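Local coordinates for 5'-tyrosyl-DNA phosphodiesterase (Caenorhabditis elegans, PDB 4GEW), which joins a small helical UBA-like domain to a larger domain of the endonuclease/exonuclease/phosphatase family, with the DNase I-like fold, at residues Q47-F52 with F62-L67; A53-T58 with K76-F81; V266-D271 with R323-G328. One frame throughout, in Å; residues are numbered along the deposited sequence.

How the contacts relate
From the N terminus, helix 45-56 runs through 47-52 and on into 53-58, and serves contacts 1 and 2 in turn. Contact 1 closes the short connection to helix 60-66; contact 2 closes the longer one to helix 74-83. Because the segments alternate along the chain, the two contacts cross rather than nest, and they touch directly, with F62 CE2 3.4 Å from F81 CE1. Together they tie the three helices of the UBA-like region. Contact 3 comes later, in series, its centre about 42 Å from that of contact 1 and about 40 Å from that of contact 2. It joins strands 265-269 and 318-327 within the DNase I-like domain, closing an excursion of 51 residues.

Contact 1 (Q47-F52 with F62-L67)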
# COMPACT_ATOMS: atom_id res chain seq x y z
N GLN A 47 -2.18 -7.67 -37.60
CA GLN A 47 -2.03 -9.05 -37.15
C GLN A 47 -1.82 -9.07 -35.65
O GLN A 47 -2.33 -9.94 -34.95
CB GLN A 47 -0.86 -9.73 -37.85
CG GLN A 47 -0.97 -9.78 -39.36
CD GLN A 47 0.22 -10.48 -40.00
OE1 GLN A 47 1.14 -9.83 -40.49
NE2 GLN A 47 0.19 -11.81 -39.99
N LYS A 48 -1.05 -8.10 -35.15
CA LYS A 48 -0.80 -7.96 -33.72
C LYS A 48 -2.09 -7.63 -32.98
O LYS A 48 -2.38 -8.21 -31.94
CB LYS A 48 0.24 -6.87 -33.46
CG LYS A 48 1.64 -7.22 -33.93
CD LYS A 48 2.61 -6.07 -33.69
CE LYS A 48 3.99 -6.37 -34.25
NZ LYS A 48 4.96 -5.28 -33.92
N LEU A 49 -2.86 -6.69 -33.54
CA LEU A 49 -4.17 -6.33 -33.01
C LEU A 49 -5.04 -7.56 -32.81
O LEU A 49 -5.54 -7.81 -31.71
CB LEU A 49 -4.87 -5.37 -33.97
CG LEU A 49 -4.58 -3.88 -33.80
CD1 LEU A 49 -4.91 -3.13 -35.08
CD2 LEU A 49 -5.36 -3.32 -32.62
N HIS A 50 -5.20 -8.33 -33.88
CA HIS A 50 -5.98 -9.56 -33.86
C HIS A 50 -5.43 -10.59 -32.88
O HIS A 50 -6.16 -11.12 -32.05
CB HIS A 50 -6.05 -10.16 -35.26
CG HIS A 50 -6.70 -11.50 -35.30
ND1 HIS A 50 -8.07 -11.66 -35.42
CD2 HIS A 50 -6.18 -12.75 -35.23
CE1 HIS A 50 -8.35 -12.95 -35.43
NE2 HIS A 50 -7.22 -13.63 -35.31
N GLU A 51 -4.13 -10.88 -33.00
CA GLU A 51 -3.47 -11.85 -32.14
C GLU A 51 -3.65 -11.53 -30.65
O GLU A 51 -4.07 -12.38 -29.87
CB GLU A 51 -1.98 -11.93 -32.49
CG GLU A 51 -1.18 -12.95 -31.69
CD GLU A 51 -1.31 -14.36 -32.22
OE1 GLU A 51 -2.46 -14.81 -32.45
OE2 GLU A 51 -0.27 -15.03 -32.39
N PHE A 52 -3.34 -10.29 -30.28
CA PHE A 52 -3.53 -9.81 -28.91
C PHE A 52 -4.98 -10.00 -28.47
O PHE A 52 -5.24 -10.34 -27.31
CB PHE A 52 -3.15 -8.33 -28.80
CG PHE A 52 -3.18 -7.80 -27.39
CD1 PHE A 52 -2.02 -7.75 -26.64
CD2 PHE A 52 -4.36 -7.35 -26.83
CE1 PHE A 52 -2.04 -7.27 -25.34
CE2 PHE A 52 -4.39 -6.87 -25.53
CZ PHE A 52 -3.23 -6.82 -24.79
N PHE A 62 -9.43 -2.30 -27.43
CA PHE A 62 -8.64 -2.33 -26.20
C PHE A 62 -7.20 -2.72 -26.51
O PHE A 62 -6.27 -2.20 -25.90
CB PHE A 62 -9.24 -3.31 -25.19
CG PHE A 62 -8.45 -3.44 -23.92
CD1 PHE A 62 -8.45 -2.42 -22.99
CD2 PHE A 62 -7.71 -4.58 -23.66
CE1 PHE A 62 -7.72 -2.53 -21.82
CE2 PHE A 62 -6.98 -4.71 -22.50
CZ PHE A 62 -6.99 -3.68 -21.57
N ALA A 63 -7.04 -3.64 -27.46
CA ALA A 63 -5.72 -4.03 -27.92
C ALA A 63 -4.99 -2.78 -28.39
O ALA A 63 -3.87 -2.52 -27.98
CB ALA A 63 -5.82 -5.05 -29.04
N GLN A 64 -5.68 -1.98 -29.20
CA GLN A 64 -5.15 -0.74 -29.76
C GLN A 64 -4.61 0.24 -28.71
O GLN A 64 -3.69 1.00 -28.99
CB GLN A 64 -6.22 -0.05 -30.63
CG GLN A 64 -5.77 1.24 -31.32
CD GLN A 64 -4.86 0.99 -32.52
OE1 GLN A 64 -5.29 0.45 -33.54
NE2 GLN A 64 -3.60 1.40 -32.41
N SER A 65 -5.16 0.21 -27.50
CA SER A 65 -4.70 1.12 -26.45
C SER A 65 -3.30 0.76 -25.96
O SER A 65 -2.42 1.62 -25.88
CB SER A 65 -5.69 1.17 -25.29
OG SER A 65 -5.88 -0.11 -24.71
N ILE A 66 -3.08 -0.52 -25.64
CA ILE A 66 -1.82 -0.97 -25.07
C ILE A 66 -0.64 -0.88 -26.02
O ILE A 66 0.42 -0.34 -25.68
CB ILE A 66 -1.90 -2.43 -24.56
CG1 ILE A 66 -2.75 -2.53 -23.29
CG2 ILE A 66 -0.51 -2.99 -24.29
CD1 ILE A 66 -4.21 -2.74 -23.55
N LEU A 67 -0.83 -1.39 -27.23
CA LEU A 67 0.24 -1.56 -28.20
C LEU A 67 0.85 -0.26 -28.70
O LEU A 67 1.89 -0.28 -29.34
CB LEU A 67 -0.27 -2.39 -29.39
CG LEU A 67 -1.66 -1.98 -29.89
CD1 LEU A 67 -1.66 -0.72 -30.75
CD2 LEU A 67 -2.37 -3.13 -30.59
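With chi1 of F52 at -174°, CG lies opposite the backbone N and the ring reaches across to A63; in L49 (chi1 -87°) CG is opposite the carbonyl carbon and the end of the side chain comes to the second helix, CD2 being the branch that meets Q64 and L67. The two side chains, about one helical turn apart, take different main partners: F52 packs on A63, L49 on Q64 and L67. F52 CD2 approaches A63 CB to 3.5 Å and lies almost as near its CA, meeting this small residue obliquely. Farther out, F62 CD2 comes to the edge of the F52 ring, near its plane, at 4.4 Å from CE2. I66 CD1 lies over one face of the F62 ring, offset toward its rim, and is also within 4.4 Å of F52 CZ.

The L49 methyl CD2 is 3.6 Å from L67 CD2, the two side chains crossing at about a right angle, and 3.7 Å from Q64 N. Bent at chi2, Q64 brings OE1 back to 3.9 Å from L49 CD1; its NE2 is hydrogen-bonded to Q68 OE1. The axes of 47-52 and 62-66 approach to 9.2 Å at 116°, as the first two helices of this UBA-like region. No hydrogen bond spans the contact, and its chemistry is almost wholly apolar, which implies that the pairing of these helices rests here on the close fit of F52 against A63 and of L49 against L67.

Contact 2 (A53-T58 with K76-F81); sequences AIITAT and KALDVF
The UBA-like domain is a compact bundle of three helices, and here the C-terminal end of its first helix, with T58 just beyond it, packs against L78 and F81 of the third. T56 meets both partners on the third helix. Its methyl CG2 sits 3.6 Å from L78 CD1 and 3.8 Å from F81 CD2, wedged toward the two side chains a turn apart on helix 74-83. CB of the same threonine is 4.0 Å from F81 CE2. The ring gets there because chi1 of F81, 175°, swings it away from its own backbone N, and it takes both threonine methyls obliquely: the T58 and F81 side chains run toward each other, T58 CG2 coming to 4.1 Å from F81 CZ. At the margin, I55 CG2 makes a looser contact of 4.3 Å with L78 CD1.

The first helix ends here in a Schellman motif. A57 takes a positive phi of 55°, and two weak backbone bonds close the turn, T58 N to A53 O at 3.2 Å and A57 N to I54 O at 3.4 Å. This reversal brings T58 back beside T56, and its OG1 donates a hydrogen bond of 2.7 Å to T56 OG1. T56 OG1 is in turn bonded to F52 O, one turn earlier. With chi1 at 62°, the hydroxyl stays close to its own helix, while the methyl is the group that faces L78 and F81. F52 of the same first helix touches T58, A77, L78 and F81. At the turn itself, A57 packs on P241 of the second subunit, whereas the F81 carbonyl oxygen accepts a bond from R91 NH1.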
# COMPACT_ATOMS: atom_id res chain seq x y z
N ALA A 53 -5.91 -9.78 -29.39
CA ALA A 53 -7.33 -9.89 -29.09
C ALA A 53 -7.73 -11.35 -28.82
O ALA A 53 -8.42 -11.64 -27.85
CB ALA A 53 -8.16 -9.31 -30.23
N ILE A 54 -7.28 -12.25 -29.69
CA ILE A 54 -7.58 -13.67 -29.55
C ILE A 54 -6.96 -14.24 -28.27
O ILE A 54 -7.63 -14.95 -27.52
CB ILE A 54 -7.07 -14.48 -30.76
CG1 ILE A 54 -7.80 -14.07 -32.04
CG2 ILE A 54 -7.24 -15.98 -30.52
CD1 ILE A 54 -9.27 -14.41 -32.05
N ILE A 55 -5.70 -13.92 -28.03
CA ILE A 55 -4.97 -14.44 -26.87
C ILE A 55 -5.58 -14.00 -25.54
O ILE A 55 -5.75 -14.82 -24.63
CB ILE A 55 -3.49 -14.03 -26.91
CG1 ILE A 55 -2.78 -14.69 -28.10
CG2 ILE A 55 -2.79 -14.42 -25.62
CD1 ILE A 55 -1.36 -14.21 -28.30
N THR A 56 -5.90 -12.72 -25.43
CA THR A 56 -6.39 -12.17 -24.17
C THR A 56 -7.91 -12.22 -24.06
O THR A 56 -8.47 -11.87 -23.01
CB THR A 56 -5.94 -10.72 -23.98
OG1 THR A 56 -6.47 -9.91 -25.03
CG2 THR A 56 -4.43 -10.63 -23.99
N ALA A 57 -8.56 -12.66 -25.13
CA ALA A 57 -10.03 -12.67 -25.21
C ALA A 57 -10.63 -11.29 -24.95
O ALA A 57 -11.68 -11.17 -24.32
CB ALA A 57 -10.62 -13.72 -24.27
N THR A 58 -9.94 -10.26 -25.42
CA THR A 58 -10.44 -8.89 -25.35
C THR A 58 -10.56 -8.36 -26.77
O THR A 58 -10.06 -8.99 -27.70
CB THR A 58 -9.49 -7.99 -24.52
OG1 THR A 58 -8.23 -7.87 -25.19
CG2 THR A 58 -9.27 -8.59 -23.14
N LYS A 76 5.59 -7.91 -24.92
CA LYS A 76 5.54 -7.12 -23.71
C LYS A 76 4.18 -6.44 -23.52
O LYS A 76 3.86 -5.97 -22.44
CB LYS A 76 6.70 -6.11 -23.64
CG LYS A 76 6.65 -5.00 -24.66
CD LYS A 76 7.86 -4.07 -24.50
CE LYS A 76 9.13 -4.69 -25.06
NZ LYS A 76 10.02 -3.66 -25.66
N ALA A 77 3.38 -6.42 -24.59
CA ALA A 77 2.00 -5.96 -24.48
C ALA A 77 1.20 -6.96 -23.64
O ALA A 77 0.36 -6.57 -22.83
CB ALA A 77 1.38 -5.79 -25.86
N LEU A 78 1.47 -8.25 -23.86
CA LEU A 78 0.86 -9.31 -23.06
C LEU A 78 1.29 -9.22 -21.60
O LEU A 78 0.45 -9.28 -20.70
CB LEU A 78 1.22 -10.69 -23.61
CG LEU A 78 0.34 -11.33 -24.70
CD1 LEU A 78 -0.97 -10.59 -24.86
CD2 LEU A 78 1.07 -11.41 -26.02
N ASP A 79 2.59 -9.09 -21.38
CA ASP A 79 3.14 -9.00 -20.03
C ASP A 79 2.55 -7.82 -19.27
O ASP A 79 2.28 -7.91 -18.08
CB ASP A 79 4.67 -8.88 -20.07
CG ASP A 79 5.34 -10.04 -20.77
OD1 ASP A 79 6.51 -9.90 -21.18
OD2 ASP A 79 4.68 -11.10 -20.93
N VAL A 80 2.34 -6.72 -19.99
CA VAL A 80 1.73 -5.53 -19.42
C VAL A 80 0.27 -5.77 -19.04
O VAL A 80 -0.16 -5.42 -17.95
CB VAL A 80 1.85 -4.32 -20.38
CG1 VAL A 80 0.76 -3.30 -20.10
CG2 VAL A 80 3.23 -3.69 -20.28
N PHE A 81 -0.49 -6.38 -19.94
CA PHE A 81 -1.89 -6.64 -19.65
C PHE A 81 -2.07 -7.52 -18.41
O PHE A 81 -2.91 -7.23 -17.56
CB PHE A 81 -2.61 -7.27 -20.85
CG PHE A 81 -4.03 -7.65 -20.56
CD1 PHE A 81 -4.99 -6.68 -20.32
CD2 PHE A 81 -4.40 -8.99 -20.51
CE1 PHE A 81 -6.29 -7.03 -20.05
CE2 PHE A 81 -5.71 -9.34 -20.23
CZ PHE A 81 -6.65 -8.36 -20.00

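Contact 3 (V266-D271 with R323-G328); sequences VFFGGD and RLYWSG
F268 O accepts the shortest bond of this strand pair, 2.6 Å from Y325 N and nearly straight at 169°. The same oxygen lies in the plane of the Y325 ring, at its edge, 3.6 Å from CD2. The return bond, F268 N to Y325 O, is 2.9 Å long and completes the antiparallel hydrogen-bonded pair. V266 with S327 and G270 with R323 are paired likewise. The first of these is of ordinary length, V266 N to S327 O being 2.9 Å. The second is the long one, with R323 N 3.3 Å from G270 O.

F268 and Y325 point the same way on one face of the sheet, CD2 to CD2 at 3.8 Å. Their planes are only 22° apart, but the rings are slid so far that they barely overlap. On the other face F267, with chi1 of -66°, reaches across to W326, its CD2 3.5 Å from the tryptophan CB. G269 has no side chain beside L324, whose CD1 comes to 4.1 Å from its CA.

Three side chains find polar partners beyond the pair: R323 in a salt bridge with D276, W326 through NE1 to L330 O, and D271, after the corner at G270, with N126 and a bound glycerol. Strand 224-232 flanks 266-269 in parallel, bonding to the backbone of F267 and G269. Helix 240-260 covers the face of F268 and S327, whereas F267 and L324 meet V122 of strand 119-126, and F360 packs on F267 and W326: this is the interface between the two sheets of the DNase I-like sandwich.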
# COMPACT_ATOMS: atom_id res chain seq x y z
N VAL A 266 -6.84 11.98 4.48
CA VAL A 266 -5.59 12.31 5.14
C VAL A 266 -5.31 13.80 5.02
O VAL A 266 -5.35 14.34 3.92
CB VAL A 266 -4.40 11.53 4.54
CG1 VAL A 266 -3.17 11.67 5.43
CG2 VAL A 266 -4.77 10.06 4.36
N PHE A 267 -5.05 14.45 6.14
CA PHE A 267 -4.68 15.87 6.13
C PHE A 267 -3.32 16.06 6.79
O PHE A 267 -3.13 15.73 7.96
CB PHE A 267 -5.71 16.72 6.87
CG PHE A 267 -7.06 16.76 6.20
CD1 PHE A 267 -8.16 16.15 6.79
CD2 PHE A 267 -7.23 17.42 4.99
CE1 PHE A 267 -9.41 16.19 6.18
CE2 PHE A 267 -8.47 17.46 4.37
CZ PHE A 267 -9.57 16.85 4.97
N PHE A 268 -2.37 16.58 6.02
CA PHE A 268 -1.04 16.87 6.54
C PHE A 268 -0.67 18.34 6.31
O PHE A 268 -0.84 18.87 5.20
CB PHE A 268 0.02 15.97 5.89
CG PHE A 268 1.43 16.48 6.08
CD1 PHE A 268 2.01 16.50 7.34
CD2 PHE A 268 2.16 16.94 5.00
CE1 PHE A 268 3.30 16.97 7.51
CE2 PHE A 268 3.46 17.41 5.17
CZ PHE A 268 4.03 17.43 6.42
N GLY A 269 -0.16 18.99 7.35
CA GLY A 269 0.31 20.35 7.21
C GLY A 269 0.73 21.00 8.50
O GLY A 269 1.11 20.33 9.47
N GLY A 270 0.66 22.33 8.51
CA GLY A 270 1.05 23.13 9.66
C GLY A 270 1.99 24.24 9.21
O GLY A 270 1.92 24.68 8.06
N ASP A 271 2.85 24.69 10.11
CA ASP A 271 3.89 25.64 9.74
C ASP A 271 5.08 24.84 9.20
O ASP A 271 5.90 24.34 9.97
CB ASP A 271 4.32 26.49 10.94
CG ASP A 271 5.25 27.62 10.56
OD1 ASP A 271 5.63 27.72 9.37
OD2 ASP A 271 5.61 28.41 11.45
N ARG A 323 1.09 25.50 5.01
CA ARG A 323 0.46 24.79 3.90
C ARG A 323 -0.32 23.59 4.40
O ARG A 323 -0.07 23.07 5.49
CB ARG A 323 1.51 24.33 2.88
CG ARG A 323 2.51 25.41 2.49
CD ARG A 323 3.42 24.97 1.37
NE ARG A 323 4.36 26.04 1.03
CZ ARG A 323 5.06 26.09 -0.10
NH1 ARG A 323 4.92 25.14 -1.00
NH2 ARG A 323 5.89 27.10 -0.32
N LEU A 324 -1.28 23.15 3.58
CA LEU A 324 -2.10 22.00 3.92
C LEU A 324 -2.19 21.05 2.73
O LEU A 324 -2.55 21.45 1.62
CB LEU A 324 -3.49 22.47 4.32
CG LEU A 324 -4.33 21.56 5.20
CD1 LEU A 324 -3.59 21.22 6.50
CD2 LEU A 324 -5.65 22.25 5.50
N TYR A 325 -1.85 19.79 2.97
CA TYR A 325 -1.95 18.77 1.93
C TYR A 325 -3.06 17.78 2.29
O TYR A 325 -3.33 17.54 3.46
CB TYR A 325 -0.62 18.03 1.76
CG TYR A 325 0.55 18.92 1.40
CD1 TYR A 325 0.94 19.10 0.07
CD2 TYR A 325 1.27 19.59 2.39
CE1 TYR A 325 2.01 19.92 -0.26
CE2 TYR A 325 2.35 20.42 2.07
CZ TYR A 325 2.71 20.58 0.74
OH TYR A 325 3.77 21.39 0.42
N TRP A 326 -3.70 17.21 1.28
CA TRP A 326 -4.71 16.20 1.57
C TRP A 326 -4.77 15.09 0.55
O TRP A 326 -4.28 15.22 -0.58
CB TRP A 326 -6.08 16.83 1.79
CG TRP A 326 -7.00 16.81 0.61
CD1 TRP A 326 -8.05 15.96 0.41
CD2 TRP A 326 -6.97 17.69 -0.52
NE1 TRP A 326 -8.68 16.25 -0.78
CE2 TRP A 326 -8.03 17.30 -1.38
CE3 TRP A 326 -6.15 18.75 -0.90
CZ2 TRP A 326 -8.29 17.95 -2.59
CZ3 TRP A 326 -6.41 19.40 -2.10
CH2 TRP A 326 -7.47 19.00 -2.93
N SER A 327 -5.35 13.97 0.97
CA SER A 327 -5.64 12.86 0.10
C SER A 327 -6.97 12.27 0.53
O SER A 327 -7.34 12.36 1.70
CB SER A 327 -4.54 11.81 0.18
OG SER A 327 -4.85 10.66 -0.58
N GLY A 328 -7.71 11.68 -0.40
CA GLY A 328 -8.95 11.03 -0.04
C GLY A 328 -10.10 11.33 -0.97
O GLY A 328 -9.93 12.02 -1.97